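Local coordinates for protein NeuRonal IgCAM-5 (Caenorhabditis elegans, PDB 6ON6) that forms homodimers through its first immunoglobulin domain and probably acts as a neuronal cell-surface adhesion receptor in neural wiring, at residues P6-Q9 against Q10-S14. Numbering follows the deposited sequence.
Sequences PTIQ and QPSMS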
ATOM      1  N   PRO A   6       7.627 -14.905   9.763  1.00 39.00           N
ATOM      2  CA  PRO A   6       6.166 -14.842   9.691  1.00 32.65           C
ATOM      3  C   PRO A   6       5.640 -15.743   8.591  1.00 37.56           C
ATOM      4  O   PRO A   6       6.213 -15.822   7.499  1.00 40.47           O
ATOM      5  CB  PRO A   6       5.890 -13.367   9.357  1.00 37.20           C
ATOM      6  CG  PRO A   6       7.057 -12.640   9.956  1.00 35.58           C
ATOM      7  CD  PRO A   6       8.255 -13.581   9.832  1.00 38.87           C
ATOM      8  N   THR A   7       4.488 -16.364   8.860  1.00 31.69           N
ATOM      9  CA  THR A   7       3.776 -17.115   7.845  1.00 36.00           C
ATOM     10  C   THR A   7       2.295 -16.773   7.972  1.00 33.08           C
ATOM     11  O   THR A   7       1.816 -16.367   9.030  1.00 35.37           O
ATOM     12  CB  THR A   7       4.036 -18.641   7.985  1.00 39.39           C
ATOM     13  OG1 THR A   7       3.756 -19.034   9.333  1.00 41.01           O
ATOM     14  CG2 THR A   7       5.485 -18.993   7.597  1.00 39.66           C
ATOM     15  N   ILE A   8       1.566 -17.009   6.907  1.00 34.95           N
ATOM     16  CA  ILE A   8       0.140 -16.715   6.918  1.00 33.82           C
ATOM     17  C   ILE A   8      -0.627 -18.028   6.981  1.00 33.67           C
ATOM     18  O   ILE A   8      -0.466 -18.901   6.112  1.00 34.48           O
ATOM     19  CB  ILE A   8      -0.268 -15.835   5.735  1.00 36.75           C
ATOM     20  CG1 ILE A   8       0.344 -14.433   5.900  1.00 37.93           C
ATOM     21  CG2 ILE A   8      -1.763 -15.746   5.675  1.00 34.86           C
ATOM     22  CD1 ILE A   8       0.237 -13.535   4.670  1.00 40.90           C
ATOM     23  N   GLN A   9      -1.383 -18.204   8.064  1.00 31.46           N
ATOM     24  CA  GLN A   9      -2.068 -19.461   8.300  1.00 30.44           C
ATOM     25  C   GLN A   9      -3.196 -19.616   7.308  1.00 31.87           C
ATOM     26  O   GLN A   9      -3.878 -18.636   6.984  1.00 35.59           O
ATOM     27  CB  GLN A   9      -2.666 -19.414   9.690  1.00 33.49           C
ATOM     28  CG  GLN A   9      -3.538 -20.607  10.015  1.00 32.87           C
ATOM     29  CD  GLN A   9      -3.738 -20.726  11.489  1.00 35.59           C
ATOM     30  OE1 GLN A   9      -2.792 -20.608  12.254  1.00 36.39           O
ATOM     31  NE2 GLN A   9      -4.975 -20.878  11.905  1.00 42.04           N
ATOM     32  N   GLN A  10      -3.442 -20.762   6.867  1.00 30.51           N
ATOM     33  CA  GLN A  10      -4.518 -20.945   5.921  1.00 31.51           C
ATOM     34  C   GLN A  10      -5.695 -21.674   6.550  1.00 29.31           C
ATOM     35  O   GLN A  10      -5.494 -22.617   7.317  1.00 31.72           O
ATOM     36  CB  GLN A  10      -4.045 -21.717   4.693  1.00 38.08           C
ATOM     37  CG  GLN A  10      -3.086 -20.927   3.834  1.00 42.51           C
ATOM     38  CD  GLN A  10      -3.697 -19.631   3.264  1.00 44.94           C
ATOM     39  OE1 GLN A  10      -4.918 -19.510   3.092  1.00 43.95           O
ATOM     40  NE2 GLN A  10      -2.840 -18.651   2.973  1.00 47.98           N
ATOM     41  N   PRO A  11      -6.941 -21.299   6.228  1.00 30.88           N
ATOM     42  CA  PRO A  11      -7.317 -20.285   5.244  1.00 30.84           C
ATOM     43  C   PRO A  11      -7.187 -18.858   5.774  1.00 30.52           C
ATOM     44  O   PRO A  11      -7.575 -18.567   6.904  1.00 35.69           O
ATOM     45  CB  PRO A  11      -8.797 -20.585   4.998  1.00 33.74           C
ATOM     46  CG  PRO A  11      -9.276 -21.167   6.261  1.00 35.42           C
ATOM     47  CD  PRO A  11      -8.117 -21.972   6.787  1.00 33.67           C
ATOM     48  N   SER A  12      -6.606 -17.992   4.952  1.00 28.11           N
ATOM     49  CA  SER A  12      -6.553 -16.548   5.159  1.00 27.07           C
ATOM     50  C   SER A  12      -6.923 -15.899   3.836  1.00 23.67           C
ATOM     51  O   SER A  12      -6.689 -16.470   2.777  1.00 26.52           O
ATOM     52  CB  SER A  12      -5.167 -16.001   5.581  1.00 26.85           C
ATOM     53  OG  SER A  12      -4.907 -16.158   6.983  1.00 29.25           O
ATOM     54  N   MET A  13      -7.545 -14.707   3.894  1.00 23.23           N
ATOM     55  CA  MET A  13      -7.866 -13.941   2.682  1.00 22.45           C
ATOM     56  C   MET A  13      -8.647 -14.804   1.690  1.00 25.66           C
ATOM     57  O   MET A  13      -8.342 -14.870   0.497  1.00 29.08           O
ATOM     58  CB  MET A  13      -6.621 -13.323   2.068  1.00 24.13           C
ATOM     59  CG  MET A  13      -5.807 -12.482   3.047  1.00 24.77           C
ATOM     60  SD  MET A  13      -6.759 -11.106   3.734  1.00 25.45           S
ATOM     61  CE  MET A  13      -7.005 -10.060   2.329  1.00 28.29           C
ATOM     62  N   SER A  14      -9.676 -15.473   2.218  1.00 23.32           N
ATOM     63  CA  SER A  14     -10.568 -16.263   1.391  1.00 24.45           C
ATOM     64  C   SER A  14     -11.394 -15.374   0.468  1.00 21.89           C
ATOM     65  O   SER A  14     -11.877 -14.294   0.851  1.00 25.24           O
ATOM     66  CB  SER A  14     -11.511 -17.042   2.292  1.00 27.31           C
ATOM     67  OG  SER A  14     -10.750 -17.994   3.051  1.00 29.12           O
TER
HETATM   68  O   HOH W   1      -6.583 -22.540   9.963  1.00 36.31           O
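Ser-12 turns its hydroxyl back toward the preceding residues and donates a hydrogen bond from OG to O of Gln-9, 2.7 Å away and nearly in line with the carbonyl (C=O...OG 161°). The same OG accepts a hydrogen bond from the backbone N of Ile-29, so one buried hydroxyl is gripped twice and ties the bend to strand 24-31. Beside it the packing is tight: CG2 of Ile-8 presses on CB of Ser-12 at 3.4 Å, and the Ile-8 side chain also touches Cys-28 and Cys-93, the disulfide pair of the immunoglobulin core. Gln-10, bent at chi2 (-61°), curls over the turn, and its OE1 takes the Ser-12 backbone N-H at 2.9 Å, the donor standing well above the amide plane. The outer side, with Gln-10 and Pro-11 exposed, is looser: a water bridges NE2 of Gln-9 (3.0 Å) and O of Gln-10, while OE1 of Gln-9 is hydrogen-bonded to ND2 of Asn-31. The cis peptide before Pro-11 marks the kink by which the first strand of an immunoglobulin sandwich switches sheets (A to A'), here from 7-8 to 16-19. Side-chain groups and a water thus take up backbone polar atoms where strand pairing is interrupted.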